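Local coordinates for protein type II restriction enzyme ngomi (PDB 1FIU) that recognises the double-stranded DNA sequence 5'-GCCGGC-3' as a homotetramer and, with magnesium, cleaves it after the first G to leave terminal 5'-phosphates, at residues N67-E70 with A71-E75; T189-S192 with D193-Q196; T220-T224 with P225-S229; D260-D263 with L264-M268. One frame throughout, in Å; residues are numbered along the deposited sequence.

Interaction 1: N67-E70 with A71-E75; sequences NAFE and AICSE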
loop_
_atom_site.group_PDB
_atom_site.type_symbol
_atom_site.label_atom_id
_atom_site.label_comp_id
_atom_site.label_asym_id
_atom_site.label_seq_id
_atom_site.Cartn_x
_atom_site.Cartn_y
_atom_site.Cartn_z
ATOM N N ASN I 67 -26.801 13.197 -6.584
ATOM C CA ASN I 67 -27.101 13.796 -5.276
ATOM C C ASN I 67 -28.303 13.158 -4.568
ATOM O O ASN I 67 -28.267 12.875 -3.359
ATOM C CB ASN I 67 -27.335 15.303 -5.463
ATOM C CG ASN I 67 -27.722 15.996 -4.172
ATOM O OD1 ASN I 67 -28.857 16.453 -4.023
ATOM N ND2 ASN I 67 -26.785 16.066 -3.232
ATOM N N ALA I 68 -29.378 12.913 -5.316
ATOM C CA ALA I 68 -30.573 12.328 -4.730
ATOM C C ALA I 68 -30.315 10.921 -4.228
ATOM O O ALA I 68 -30.837 10.524 -3.190
ATOM C CB ALA I 68 -31.742 12.345 -5.755
ATOM N N PHE I 69 -29.494 10.161 -4.952
ATOM C CA PHE I 69 -29.197 8.791 -4.546
ATOM C C PHE I 69 -28.432 8.828 -3.214
ATOM O O PHE I 69 -28.682 8.010 -2.336
ATOM C CB PHE I 69 -28.380 8.064 -5.645
ATOM C CG PHE I 69 -28.135 6.591 -5.363
ATOM C CD1 PHE I 69 -29.199 5.708 -5.150
ATOM C CD2 PHE I 69 -26.825 6.092 -5.328
ATOM C CE1 PHE I 69 -28.975 4.360 -4.909
ATOM C CE2 PHE I 69 -26.592 4.723 -5.087
ATOM C CZ PHE I 69 -27.670 3.858 -4.878
ATOM N N GLU I 70 -27.512 9.783 -3.070
ATOM C CA GLU I 70 -26.767 9.897 -1.825
ATOM C C GLU I 70 -27.739 10.187 -0.684
ATOM O O GLU I 70 -27.682 9.568 0.371
ATOM C CB GLU I 70 -25.743 11.040 -1.876
ATOM C CG GLU I 70 -24.538 10.804 -2.766
ATOM C CD GLU I 70 -23.600 12.002 -2.820
ATOM O OE1 GLU I 70 -23.846 12.992 -2.089
ATOM O OE2 GLU I 70 -22.607 11.950 -3.585
ATOM N N ALA I 71 -28.627 11.155 -0.902
ATOM C CA ALA I 71 -29.567 11.536 0.150
ATOM C C ALA I 71 -30.481 10.386 0.580
ATOM O O ALA I 71 -30.671 10.135 1.769
ATOM C CB ALA I 71 -30.407 12.734 -0.313
ATOM N N ILE I 72 -31.042 9.675 -0.397
ATOM C CA ILE I 72 -31.936 8.565 -0.109
ATOM C C ILE I 72 -31.190 7.402 0.569
ATOM O O ILE I 72 -31.730 6.756 1.464
ATOM C CB ILE I 72 -32.649 8.148 -1.409
ATOM C CG1 ILE I 72 -33.594 9.299 -1.801
ATOM C CG2 ILE I 72 -33.398 6.857 -1.222
ATOM C CD1 ILE I 72 -34.191 9.210 -3.210
ATOM N N CYS I 73 -29.951 7.145 0.142
ATOM C CA CYS I 73 -29.150 6.107 0.789
ATOM C C CYS I 73 -28.904 6.490 2.249
ATOM O O CYS I 73 -29.005 5.640 3.148
ATOM C CB CYS I 73 -27.804 5.944 0.070
ATOM S SG CYS I 73 -27.906 4.893 -1.426
ATOM N N SER I 74 -28.608 7.771 2.480
ATOM C CA SER I 74 -28.353 8.267 3.833
ATOM C C SER I 74 -29.547 8.056 4.757
ATOM O O SER I 74 -29.397 7.616 5.912
ATOM C CB SER I 74 -28.027 9.752 3.784
ATOM O OG SER I 74 -27.546 10.184 5.045
ATOM N N GLU I 75 -30.736 8.378 4.253
ATOM C CA GLU I 75 -31.954 8.233 5.040
ATOM C C GLU I 75 -32.235 6.781 5.393
ATOM O O GLU I 75 -32.651 6.489 6.502
ATOM C CB GLU I 75 -33.140 8.849 4.284
ATOM C CG GLU I 75 -32.974 10.334 4.118
ATOM C CD GLU I 75 -34.093 10.976 3.334
ATOM O OE1 GLU I 75 -34.906 10.246 2.724
ATOM O OE2 GLU I 75 -34.149 12.225 3.327
#
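Cys73 lays its sulfur over the ring of Phe69, one turn back along helix 62-81. Followed outward, the cysteine first sets its CB 3.3 Å from Phe69 O, the carbonyl oxygen that also accepts the helical bond from Cys73 N. Its SG stands opposite the carbonyl carbon and beside the backbone N (chi1 -82°), which turns it back to the preceding turn. There SG of Cys73 is 3.3 Å from O of Phe69 and 3.7 Å from the centroid of the Phe69 ring, only 16° off the ring normal, a sulfur-aromatic contact over the face; the nearest ring atom is CZ, at 3.6 Å. The phenylalanine comes to meet it because its CG is trans to its own backbone N (chi1 -175°). Both side chains also touch Cys186, a magnesium-binding residue of strand 179-187, and Trp188 packs edge-to-face with the Phe69 ring.

On another side of the helix Glu70 carries its carboxylate toward the metal site, where OE1 is hydrogen-bonded by Gln96 and the side chain touches Asp140. The contact thus divides its chemistry: a polarisable sulfur-ring pair packs the helix against the sheet, while a carboxylate faces the magnesium site of this PDDEXK-clan nuclease.

Interaction 2: T189-S192 with D193-Q196; sequences TIRS and DRAQ. With nucleotides of chain D; nucleotides of chain B.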
loop_
_atom_site.group_PDB
_atom_site.type_symbol
_atom_site.label_atom_id
_atom_site.label_comp_id
_atom_site.label_asym_id
_atom_site.label_seq_id
_atom_site.Cartn_x
_atom_site.Cartn_y
_atom_site.Cartn_z
ATOM N N THR I 189 -24.750 5.020 -11.040
ATOM C CA THR I 189 -24.335 4.096 -12.109
ATOM C C THR I 189 -22.813 4.071 -12.086
ATOM O O THR I 189 -22.172 4.918 -11.455
ATOM C CB THR I 189 -24.766 4.556 -13.515
ATOM O OG1 THR I 189 -24.146 5.802 -13.820
ATOM C CG2 THR I 189 -26.297 4.690 -13.585
ATOM N N ILE I 190 -22.228 3.137 -12.834
ATOM C CA ILE I 190 -20.784 2.995 -12.878
ATOM C C ILE I 190 -20.212 2.960 -14.308
ATOM O O ILE I 190 -20.885 2.485 -15.225
ATOM C CB ILE I 190 -20.374 1.638 -12.201
ATOM C CG1 ILE I 190 -20.584 1.715 -10.683
ATOM C CG2 ILE I 190 -18.919 1.251 -12.608
ATOM C CD1 ILE I 190 -20.396 0.351 -9.981
ATOM N N ARG I 191 -19.024 3.538 -14.484
ATOM C CA ARG I 191 -18.224 3.355 -15.696
ATOM C C ARG I 191 -16.930 2.902 -14.996
ATOM O O ARG I 191 -16.551 3.470 -13.940
ATOM C CB ARG I 191 -17.988 4.623 -16.511
ATOM C CG ARG I 191 -19.233 5.074 -17.292
ATOM C CD ARG I 191 -19.729 4.017 -18.249
ATOM N NE ARG I 191 -20.871 4.522 -19.013
ATOM C CZ ARG I 191 -22.151 4.415 -18.663
ATOM N NH1 ARG I 191 -22.522 3.805 -17.533
ATOM N NH2 ARG I 191 -23.082 4.944 -19.456
ATOM N N SER I 192 -16.249 1.896 -15.548
ATOM C CA SER I 192 -15.072 1.357 -14.879
ATOM C C SER I 192 -13.927 2.331 -14.617
ATOM O O SER I 192 -13.115 2.089 -13.717
ATOM C CB SER I 192 -14.560 0.121 -15.630
ATOM O OG SER I 192 -14.222 0.472 -16.952
ATOM N N ASP I 193 -13.835 3.421 -15.371
ATOM C CA ASP I 193 -12.768 4.373 -15.137
ATOM C C ASP I 193 -13.048 5.257 -13.929
ATOM O O ASP I 193 -12.235 5.340 -12.975
ATOM C CB ASP I 193 -12.517 5.258 -16.379
ATOM C CG ASP I 193 -13.757 6.049 -16.820
ATOM O OD1 ASP I 193 -13.618 7.252 -17.143
ATOM O OD2 ASP I 193 -14.855 5.467 -16.851
ATOM N N ARG I 194 -14.199 5.914 -13.945
ATOM C CA ARG I 194 -14.558 6.812 -12.852
ATOM C C ARG I 194 -14.872 6.097 -11.528
ATOM O O ARG I 194 -14.873 6.730 -10.479
ATOM C CB ARG I 194 -15.745 7.709 -13.269
ATOM C CG ARG I 194 -17.028 7.001 -13.748
ATOM C CD ARG I 194 -18.110 8.103 -14.109
ATOM N NE ARG I 194 -19.309 7.586 -14.784
ATOM C CZ ARG I 194 -20.312 6.949 -14.189
ATOM N NH1 ARG I 194 -20.295 6.738 -12.870
ATOM N NH2 ARG I 194 -21.333 6.488 -14.918
ATOM N N ALA I 195 -15.114 4.791 -11.556
ATOM C CA ALA I 195 -15.426 4.096 -10.314
ATOM C C ALA I 195 -14.202 3.910 -9.423
ATOM O O ALA I 195 -14.331 3.623 -8.230
ATOM C CB ALA I 195 -16.067 2.719 -10.621
ATOM N N GLN I 196 -13.017 4.075 -10.002
ATOM C CA GLN I 196 -11.785 3.849 -9.244
ATOM C C GLN I 196 -11.504 4.889 -8.176
ATOM O O GLN I 196 -10.618 4.682 -7.329
ATOM C CB GLN I 196 -10.577 3.730 -10.194
ATOM C CG GLN I 196 -10.758 2.632 -11.257
ATOM C CD GLN I 196 -11.236 1.291 -10.696
ATOM O OE1 GLN I 196 -10.716 0.792 -9.701
ATOM N NE2 GLN I 196 -12.230 0.699 -11.342
ATOM P P DG D 3 -26.071 8.260 -15.572
ATOM O OP1 DG D 3 -27.528 8.313 -15.803
ATOM O OP2 DG D 3 -25.349 6.962 -15.756
ATOM O "O5'" DG D 3 -25.337 9.307 -16.508
ATOM C "C5'" DG D 3 -25.959 10.520 -16.916
ATOM C "C4'" DG D 3 -25.876 10.653 -18.421
ATOM O "O4'" DG D 3 -24.503 10.825 -18.832
ATOM C "C3'" DG D 3 -26.390 9.442 -19.192
ATOM O "O3'" DG D 3 -27.081 9.914 -20.352
ATOM C "C2'" DG D 3 -25.135 8.634 -19.486
ATOM C "C1'" DG D 3 -24.024 9.675 -19.525
ATOM N N9 DG D 3 -22.805 9.232 -18.850
ATOM C C8 DG D 3 -22.713 8.355 -17.793
ATOM N N7 DG D 3 -21.479 8.137 -17.408
ATOM C C5 DG D 3 -20.712 8.929 -18.253
ATOM C C6 DG D 3 -19.306 9.123 -18.313
ATOM O O6 DG D 3 -18.434 8.646 -17.583
ATOM N N1 DG D 3 -18.948 9.990 -19.344
ATOM C C2 DG D 3 -19.847 10.625 -20.192
ATOM N N2 DG D 3 -19.324 11.437 -21.127
ATOM N N3 DG D 3 -21.155 10.471 -20.125
ATOM C C4 DG D 3 -21.517 9.607 -19.152
ATOM P P DC D 2 -22.803 9.374 -9.280
ATOM O OP1 DC D 2 -23.860 8.663 -8.547
ATOM O OP2 DC D 2 -21.425 8.807 -9.339
ATOM O "O5'" DC D 2 -23.263 9.552 -10.792
ATOM C "C5'" DC D 2 -24.522 10.141 -11.069
ATOM C "C4'" DC D 2 -24.746 10.252 -12.560
ATOM O "O4'" DC D 2 -23.781 11.145 -13.153
ATOM C "C3'" DC D 2 -24.695 8.940 -13.352
ATOM O "O3'" DC D 2 -25.950 8.879 -14.082
ATOM C "C2'" DC D 2 -23.393 9.041 -14.143
ATOM C "C1'" DC D 2 -23.153 10.536 -14.280
ATOM N N1 DC D 2 -21.735 10.930 -14.261
ATOM C C2 DC D 2 -21.167 11.533 -15.403
ATOM O O2 DC D 2 -21.919 11.795 -16.392
ATOM N N3 DC D 2 -19.832 11.826 -15.410
ATOM C C4 DC D 2 -19.076 11.564 -14.316
ATOM N N4 DC D 2 -17.750 11.849 -14.366
ATOM C C5 DC D 2 -19.640 11.007 -13.134
ATOM C C6 DC D 2 -20.963 10.698 -13.144
ATOM O OP3 DC B 1 -9.267 3.976 -19.620
ATOM P P DC B 1 -8.806 5.405 -19.809
ATOM O OP1 DC B 1 -9.069 6.310 -18.617
ATOM O OP2 DC B 1 -7.408 5.497 -20.332
ATOM O "O5'" DC B 1 -9.761 5.984 -20.992
ATOM C "C5'" DC B 1 -9.351 5.880 -22.352
ATOM C "C4'" DC B 1 -10.179 6.803 -23.205
ATOM O "O4'" DC B 1 -11.484 6.176 -23.326
ATOM C "C3'" DC B 1 -10.444 8.171 -22.576
ATOM O "O3'" DC B 1 -9.559 9.155 -23.064
ATOM C "C2'" DC B 1 -11.867 8.505 -23.004
ATOM C "C1'" DC B 1 -12.509 7.176 -23.348
ATOM N N1 DC B 1 -13.476 6.847 -22.288
ATOM C C2 DC B 1 -14.820 7.252 -22.445
ATOM O O2 DC B 1 -15.133 7.895 -23.454
ATOM N N3 DC B 1 -15.723 6.937 -21.492
ATOM C C4 DC B 1 -15.344 6.251 -20.408
ATOM N N4 DC B 1 -16.294 5.923 -19.518
ATOM C C5 DC B 1 -13.986 5.857 -20.197
ATOM C C6 DC B 1 -13.086 6.166 -21.157
#
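Arg191 and Arg194 lie side by side and point the same way, guanidinium planes 38° apart, in the DNA-recognition loop between strand 179-187 and helix 197-208. NH1 of Arg191 and NH2 of Arg194 are 3.9 Å apart, but both groups sit against DNA bases. Arg194 reaches the guanine DG3 of chain D by its edge: NH2 donates to N7 of DG3 at 3.0 Å and NE to O6 of DG3 at 3.1 Å, the paired acceptors by which arginine reads guanine in the major groove. Arg191 instead sets a guanidinium face over N7 of that base, while its NE bonds to O6 of another guanine.

The Arg194 group is fixed from several directions. One face has Arg191 N above its centre, and the opposite face meets C2' of DC2 of chain D. Its end grips Thr189 with two nitrogens, NH1 on the carbonyl O, from above the carbonyl plane, and NH2 on OG1. That hydroxyl also donates to OP2 of DG3 at 2.6 Å, so Thr189, itself bound to the phosphate, also positions the arginine that reads the base.

Asp193, its CG between backbone N and carbonyl carbon (chi1 58°), reads cytosines: OD1 accepts from one cytosine N4, and OD2 accepts from N4 of DC1 of chain B at 3.1 Å.

Interaction 3: T220-T224 with P225-S229; sequences TAEPT and PSRIS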
loop_
_atom_site.group_PDB
_atom_site.type_symbol
_atom_site.label_atom_id
_atom_site.label_comp_id
_atom_site.label_asym_id
_atom_site.label_seq_id
_atom_site.Cartn_x
_atom_site.Cartn_y
_atom_site.Cartn_z
ATOM N N THR I 220 -24.383 1.007 -4.758
ATOM C CA THR I 220 -24.586 1.358 -6.157
ATOM C C THR I 220 -25.912 0.864 -6.726
ATOM O O THR I 220 -26.487 -0.110 -6.232
ATOM C CB THR I 220 -23.403 0.777 -7.016
ATOM O OG1 THR I 220 -23.468 1.297 -8.350
ATOM C CG2 THR I 220 -23.460 -0.759 -7.057
ATOM N N ALA I 221 -26.399 1.556 -7.762
ATOM C CA ALA I 221 -27.615 1.114 -8.437
ATOM C C ALA I 221 -27.238 0.645 -9.846
ATOM O O ALA I 221 -28.112 0.451 -10.687
ATOM C CB ALA I 221 -28.651 2.224 -8.501
ATOM N N GLU I 222 -25.943 0.452 -10.100
ATOM C CA GLU I 222 -25.500 -0.027 -11.426
ATOM C C GLU I 222 -26.155 -1.387 -11.715
ATOM O O GLU I 222 -26.055 -2.327 -10.914
ATOM C CB GLU I 222 -23.966 -0.140 -11.455
ATOM C CG GLU I 222 -23.422 -0.911 -12.680
ATOM C CD GLU I 222 -23.867 -0.292 -13.996
ATOM O OE1 GLU I 222 -24.107 -1.065 -14.952
ATOM O OE2 GLU I 222 -23.965 0.956 -14.089
ATOM N N PRO I 223 -26.796 -1.541 -12.890
ATOM C CA PRO I 223 -27.435 -2.837 -13.151
ATOM C C PRO I 223 -26.557 -4.004 -13.607
ATOM O O PRO I 223 -26.904 -5.170 -13.382
ATOM C CB PRO I 223 -28.500 -2.487 -14.210
ATOM C CG PRO I 223 -27.846 -1.398 -14.980
ATOM C CD PRO I 223 -27.213 -0.529 -13.876
ATOM N N THR I 224 -25.423 -3.714 -14.229
ATOM C CA THR I 224 -24.606 -4.808 -14.745
ATOM C C THR I 224 -23.506 -5.375 -13.857
ATOM O O THR I 224 -22.717 -4.630 -13.284
ATOM C CB THR I 224 -23.960 -4.436 -16.110
ATOM O OG1 THR I 224 -22.999 -3.381 -15.950
ATOM C CG2 THR I 224 -25.038 -3.994 -17.096
ATOM N N PRO I 225 -23.449 -6.709 -13.731
ATOM C CA PRO I 225 -22.407 -7.330 -12.911
ATOM C C PRO I 225 -21.008 -6.924 -13.369
ATOM O O PRO I 225 -20.106 -6.748 -12.542
ATOM C CB PRO I 225 -22.654 -8.839 -13.109
ATOM C CG PRO I 225 -24.170 -8.889 -13.192
ATOM C CD PRO I 225 -24.487 -7.702 -14.099
ATOM N N SER I 226 -20.810 -6.778 -14.683
ATOM C CA SER I 226 -19.487 -6.409 -15.183
ATOM C C SER I 226 -19.041 -5.056 -14.645
ATOM O O SER I 226 -17.909 -4.924 -14.182
ATOM C CB SER I 226 -19.450 -6.402 -16.727
ATOM O OG SER I 226 -20.335 -5.445 -17.258
ATOM N N ARG I 227 -19.916 -4.054 -14.688
ATOM C CA ARG I 227 -19.531 -2.737 -14.187
ATOM C C ARG I 227 -19.413 -2.739 -12.664
ATOM O O ARG I 227 -18.512 -2.105 -12.107
ATOM C CB ARG I 227 -20.522 -1.683 -14.690
ATOM C CG ARG I 227 -20.110 -1.152 -16.073
ATOM C CD ARG I 227 -21.226 -0.418 -16.800
ATOM N NE ARG I 227 -20.680 0.215 -17.989
ATOM C CZ ARG I 227 -21.381 0.526 -19.077
ATOM N NH1 ARG I 227 -22.678 0.261 -19.150
ATOM N NH2 ARG I 227 -20.781 1.120 -20.090
ATOM N N ILE I 228 -20.291 -3.468 -11.990
ATOM C CA ILE I 228 -20.189 -3.568 -10.533
ATOM C C ILE I 228 -18.813 -4.176 -10.176
ATOM O O ILE I 228 -18.137 -3.722 -9.223
ATOM C CB ILE I 228 -21.284 -4.501 -9.965
ATOM C CG1 ILE I 228 -22.662 -3.875 -10.179
ATOM C CG2 ILE I 228 -21.005 -4.820 -8.471
ATOM C CD1 ILE I 228 -23.780 -4.880 -10.010
ATOM N N SER I 229 -18.388 -5.188 -10.941
ATOM C CA SER I 229 -17.129 -5.878 -10.662
ATOM C C SER I 229 -15.890 -4.987 -10.717
ATOM O O SER I 229 -14.878 -5.310 -10.078
ATOM C CB SER I 229 -16.950 -7.094 -11.607
ATOM O OG SER I 229 -16.485 -6.685 -12.894
HETATM O O HOH W 1 -24.934 -0.238 -17.277
#
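Glu222 and Arg227 are joined by a water at the start of helix 225-232: it donates to Glu222 OE1 at 2.6 Å and accepts from Arg227 NH1, bridging charged atoms that remain 4.6 Å apart (Glu222 OE1 to Arg227 NH1). A cluster of short polar contacts centres on that oxygen. It also accepts from Thr224 OG1 at 2.8 Å and from Thr224 N at 3.0 Å, both on its anti side but from opposite faces of the carboxylate plane. The arginine's direct salt bridge is to Asp34, and Glu222 OE2 accepts from Ile190 N.

Thr224 then opens the helix. Its carbonyl O takes a bond from Ile228 N, nearly straight at 168°, and its OG1, placed between backbone N and carbonyl carbon (chi1 67°), receives a weak one from Arg227 N at 3.4 Å. The hydroxyl's rotation would be restrained chiefly by its bond to Glu222.

Packing follows outward. Arg227 runs extended from CG to NE past the carboxylate, CD of Arg227 lying 3.5 Å from OE1 of Glu222. Ile228 CG1 meets Glu222 CG at 4.0 Å, and Ile228 also packs on Leu249 and Met268. Thr220 OG1, hydrogen-bonded to Lys187 O, accepts from Glu222 N. The result is a strand-to-helix connection built from an ST turn and a threonine-capped helix start, beside the DNA.

Interaction 4: D260-D263 with L264-M268; sequences DALD and LFYIM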
loop_
_atom_site.group_PDB
_atom_site.type_symbol
_atom_site.label_atom_id
_atom_site.label_comp_id
_atom_site.label_asym_id
_atom_site.label_seq_id
_atom_site.Cartn_x
_atom_site.Cartn_y
_atom_site.Cartn_z
ATOM N N ASP I 260 -23.052 -15.707 -18.280
ATOM C CA ASP I 260 -21.785 -15.106 -17.871
ATOM C C ASP I 260 -22.028 -14.091 -16.744
ATOM O O ASP I 260 -21.319 -14.094 -15.719
ATOM C CB ASP I 260 -21.088 -14.434 -19.059
ATOM C CG ASP I 260 -20.458 -15.452 -20.029
ATOM O OD1 ASP I 260 -20.502 -16.678 -19.749
ATOM O OD2 ASP I 260 -19.913 -15.025 -21.069
ATOM N N ALA I 261 -23.027 -13.230 -16.923
ATOM C CA ALA I 261 -23.329 -12.233 -15.892
ATOM C C ALA I 261 -23.705 -12.945 -14.592
ATOM O O ALA I 261 -23.355 -12.497 -13.497
ATOM C CB ALA I 261 -24.453 -11.312 -16.349
ATOM N N LEU I 262 -24.414 -14.065 -14.707
ATOM C CA LEU I 262 -24.800 -14.841 -13.540
ATOM C C LEU I 262 -23.555 -15.368 -12.828
ATOM O O LEU I 262 -23.453 -15.302 -11.605
ATOM C CB LEU I 262 -25.665 -16.026 -13.958
ATOM C CG LEU I 262 -27.164 -15.824 -13.973
ATOM C CD1 LEU I 262 -27.820 -17.057 -14.603
ATOM C CD2 LEU I 262 -27.658 -15.614 -12.552
ATOM N N ASP I 263 -22.633 -15.927 -13.608
ATOM C CA ASP I 263 -21.390 -16.455 -13.070
ATOM C C ASP I 263 -20.636 -15.360 -12.310
ATOM O O ASP I 263 -20.116 -15.602 -11.217
ATOM C CB ASP I 263 -20.497 -16.991 -14.195
ATOM C CG ASP I 263 -21.016 -18.297 -14.780
ATOM O OD1 ASP I 263 -21.984 -18.847 -14.222
ATOM O OD2 ASP I 263 -20.448 -18.777 -15.783
ATOM N N LEU I 264 -20.588 -14.167 -12.892
ATOM C CA LEU I 264 -19.859 -13.059 -12.277
ATOM C C LEU I 264 -20.580 -12.592 -11.018
ATOM O O LEU I 264 -19.937 -12.317 -9.987
ATOM C CB LEU I 264 -19.678 -11.928 -13.295
ATOM C CG LEU I 264 -18.844 -10.715 -12.838
ATOM C CD1 LEU I 264 -17.514 -11.184 -12.185
ATOM C CD2 LEU I 264 -18.571 -9.820 -14.033
ATOM N N PHE I 265 -21.906 -12.523 -11.091
ATOM C CA PHE I 265 -22.729 -12.146 -9.947
ATOM C C PHE I 265 -22.425 -13.085 -8.772
ATOM O O PHE I 265 -22.196 -12.626 -7.655
ATOM C CB PHE I 265 -24.223 -12.258 -10.303
ATOM C CG PHE I 265 -25.153 -12.027 -9.148
ATOM C CD1 PHE I 265 -25.633 -10.739 -8.861
ATOM C CD2 PHE I 265 -25.601 -13.096 -8.370
ATOM C CE1 PHE I 265 -26.551 -10.533 -7.825
ATOM C CE2 PHE I 265 -26.512 -12.905 -7.341
ATOM C CZ PHE I 265 -26.998 -11.605 -7.063
ATOM N N TYR I 266 -22.443 -14.404 -9.000
ATOM C CA TYR I 266 -22.157 -15.316 -7.890
ATOM C C TYR I 266 -20.715 -15.293 -7.422
ATOM O O TYR I 266 -20.450 -15.570 -6.257
ATOM C CB TYR I 266 -22.611 -16.754 -8.217
ATOM C CG TYR I 266 -24.118 -16.864 -8.196
ATOM C CD1 TYR I 266 -24.833 -17.128 -9.362
ATOM C CD2 TYR I 266 -24.839 -16.611 -7.026
ATOM C CE1 TYR I 266 -26.227 -17.131 -9.369
ATOM C CE2 TYR I 266 -26.239 -16.608 -7.020
ATOM C CZ TYR I 266 -26.923 -16.868 -8.200
ATOM O OH TYR I 266 -28.301 -16.854 -8.227
ATOM N N ILE I 267 -19.777 -14.958 -8.300
ATOM C CA ILE I 267 -18.381 -14.861 -7.868
ATOM C C ILE I 267 -18.317 -13.744 -6.830
ATOM O O ILE I 267 -17.683 -13.892 -5.771
ATOM C CB ILE I 267 -17.444 -14.512 -9.027
ATOM C CG1 ILE I 267 -17.223 -15.770 -9.877
ATOM C CG2 ILE I 267 -16.094 -14.003 -8.495
ATOM C CD1 ILE I 267 -16.509 -15.505 -11.157
ATOM N N MET I 268 -18.982 -12.633 -7.129
ATOM C CA MET I 268 -18.993 -11.499 -6.200
ATOM C C MET I 268 -19.806 -11.765 -4.941
ATOM O O MET I 268 -19.361 -11.431 -3.839
ATOM C CB MET I 268 -19.514 -10.231 -6.895
ATOM C CG MET I 268 -18.627 -9.757 -8.022
ATOM S SD MET I 268 -19.154 -8.186 -8.717
ATOM C CE MET I 268 -20.602 -8.709 -9.757
#
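Tyr266 and Leu262 meet one turn apart on helix 259-270, where Leu262 O takes a backbone bond and also lies against the tyrosine ring. It accepts the helical bond from Tyr266 N at 2.9 Å, with an N-H...O angle of 167°, while CD1 of the Tyr266 ring rests 3.2 Å from the same Leu262 O, approaching obliquely. The other three carbonyls are met in the same i to i+4 pattern: Asp260 O by Leu264 N, Ala261 O by Phe265 N at 2.8 Å, and Asp263 O by Ile267 N at 3.0 Å. This last bond is the most bent of the four, at 144°, and Ile267 CG1 also closes to 3.2 Å from Asp263 O. The four carbonyls of 260-263 are each met by an amide.

The side-chain contact itself is apolar. Leu262 and Tyr266 run alongside each other in the same direction, and CD2 of Leu262 touches CE1 of Tyr266 at 3.8 Å. The tyrosine comes alongside because its CG lies opposite the carbonyl carbon and beside the backbone N (chi1 -72°). Its OH continues to helix 246-256, where Glu250 and Gln254 are its hydrogen-bonding partners; Leu262 packs on Leu253 of that helix.

With carbon against carbon along the turn, the phenol hydroxyl adds a polar tie, linking helix 259-270 to helix 246-256 through two hydrogen bonds.

Interactions 1 and 4 are both single turns inside helices, whereas interactions 2 and 3 lie where loops lead from strands toward helices. Interactions 2 and 3 are the more thoroughly buried, and their centres lie about 9 Å apart; Ile190 N probably bonds to Glu222 OE2 between them. Interaction 4 sits farthest from the chain's centre and away from the annotated sites, with two exposed aspartates, yet Met268 packs on Pro225 and Ser229 of interaction 3. Interaction 1 touches interaction 3 through the Phe69 ring at Thr220 and Ala221. Chemistry follows place: sulfur-ring packing near magnesium, arginine and aspartate bonds on bases, a carboxylate-centred cap, and carbon packing at the periphery.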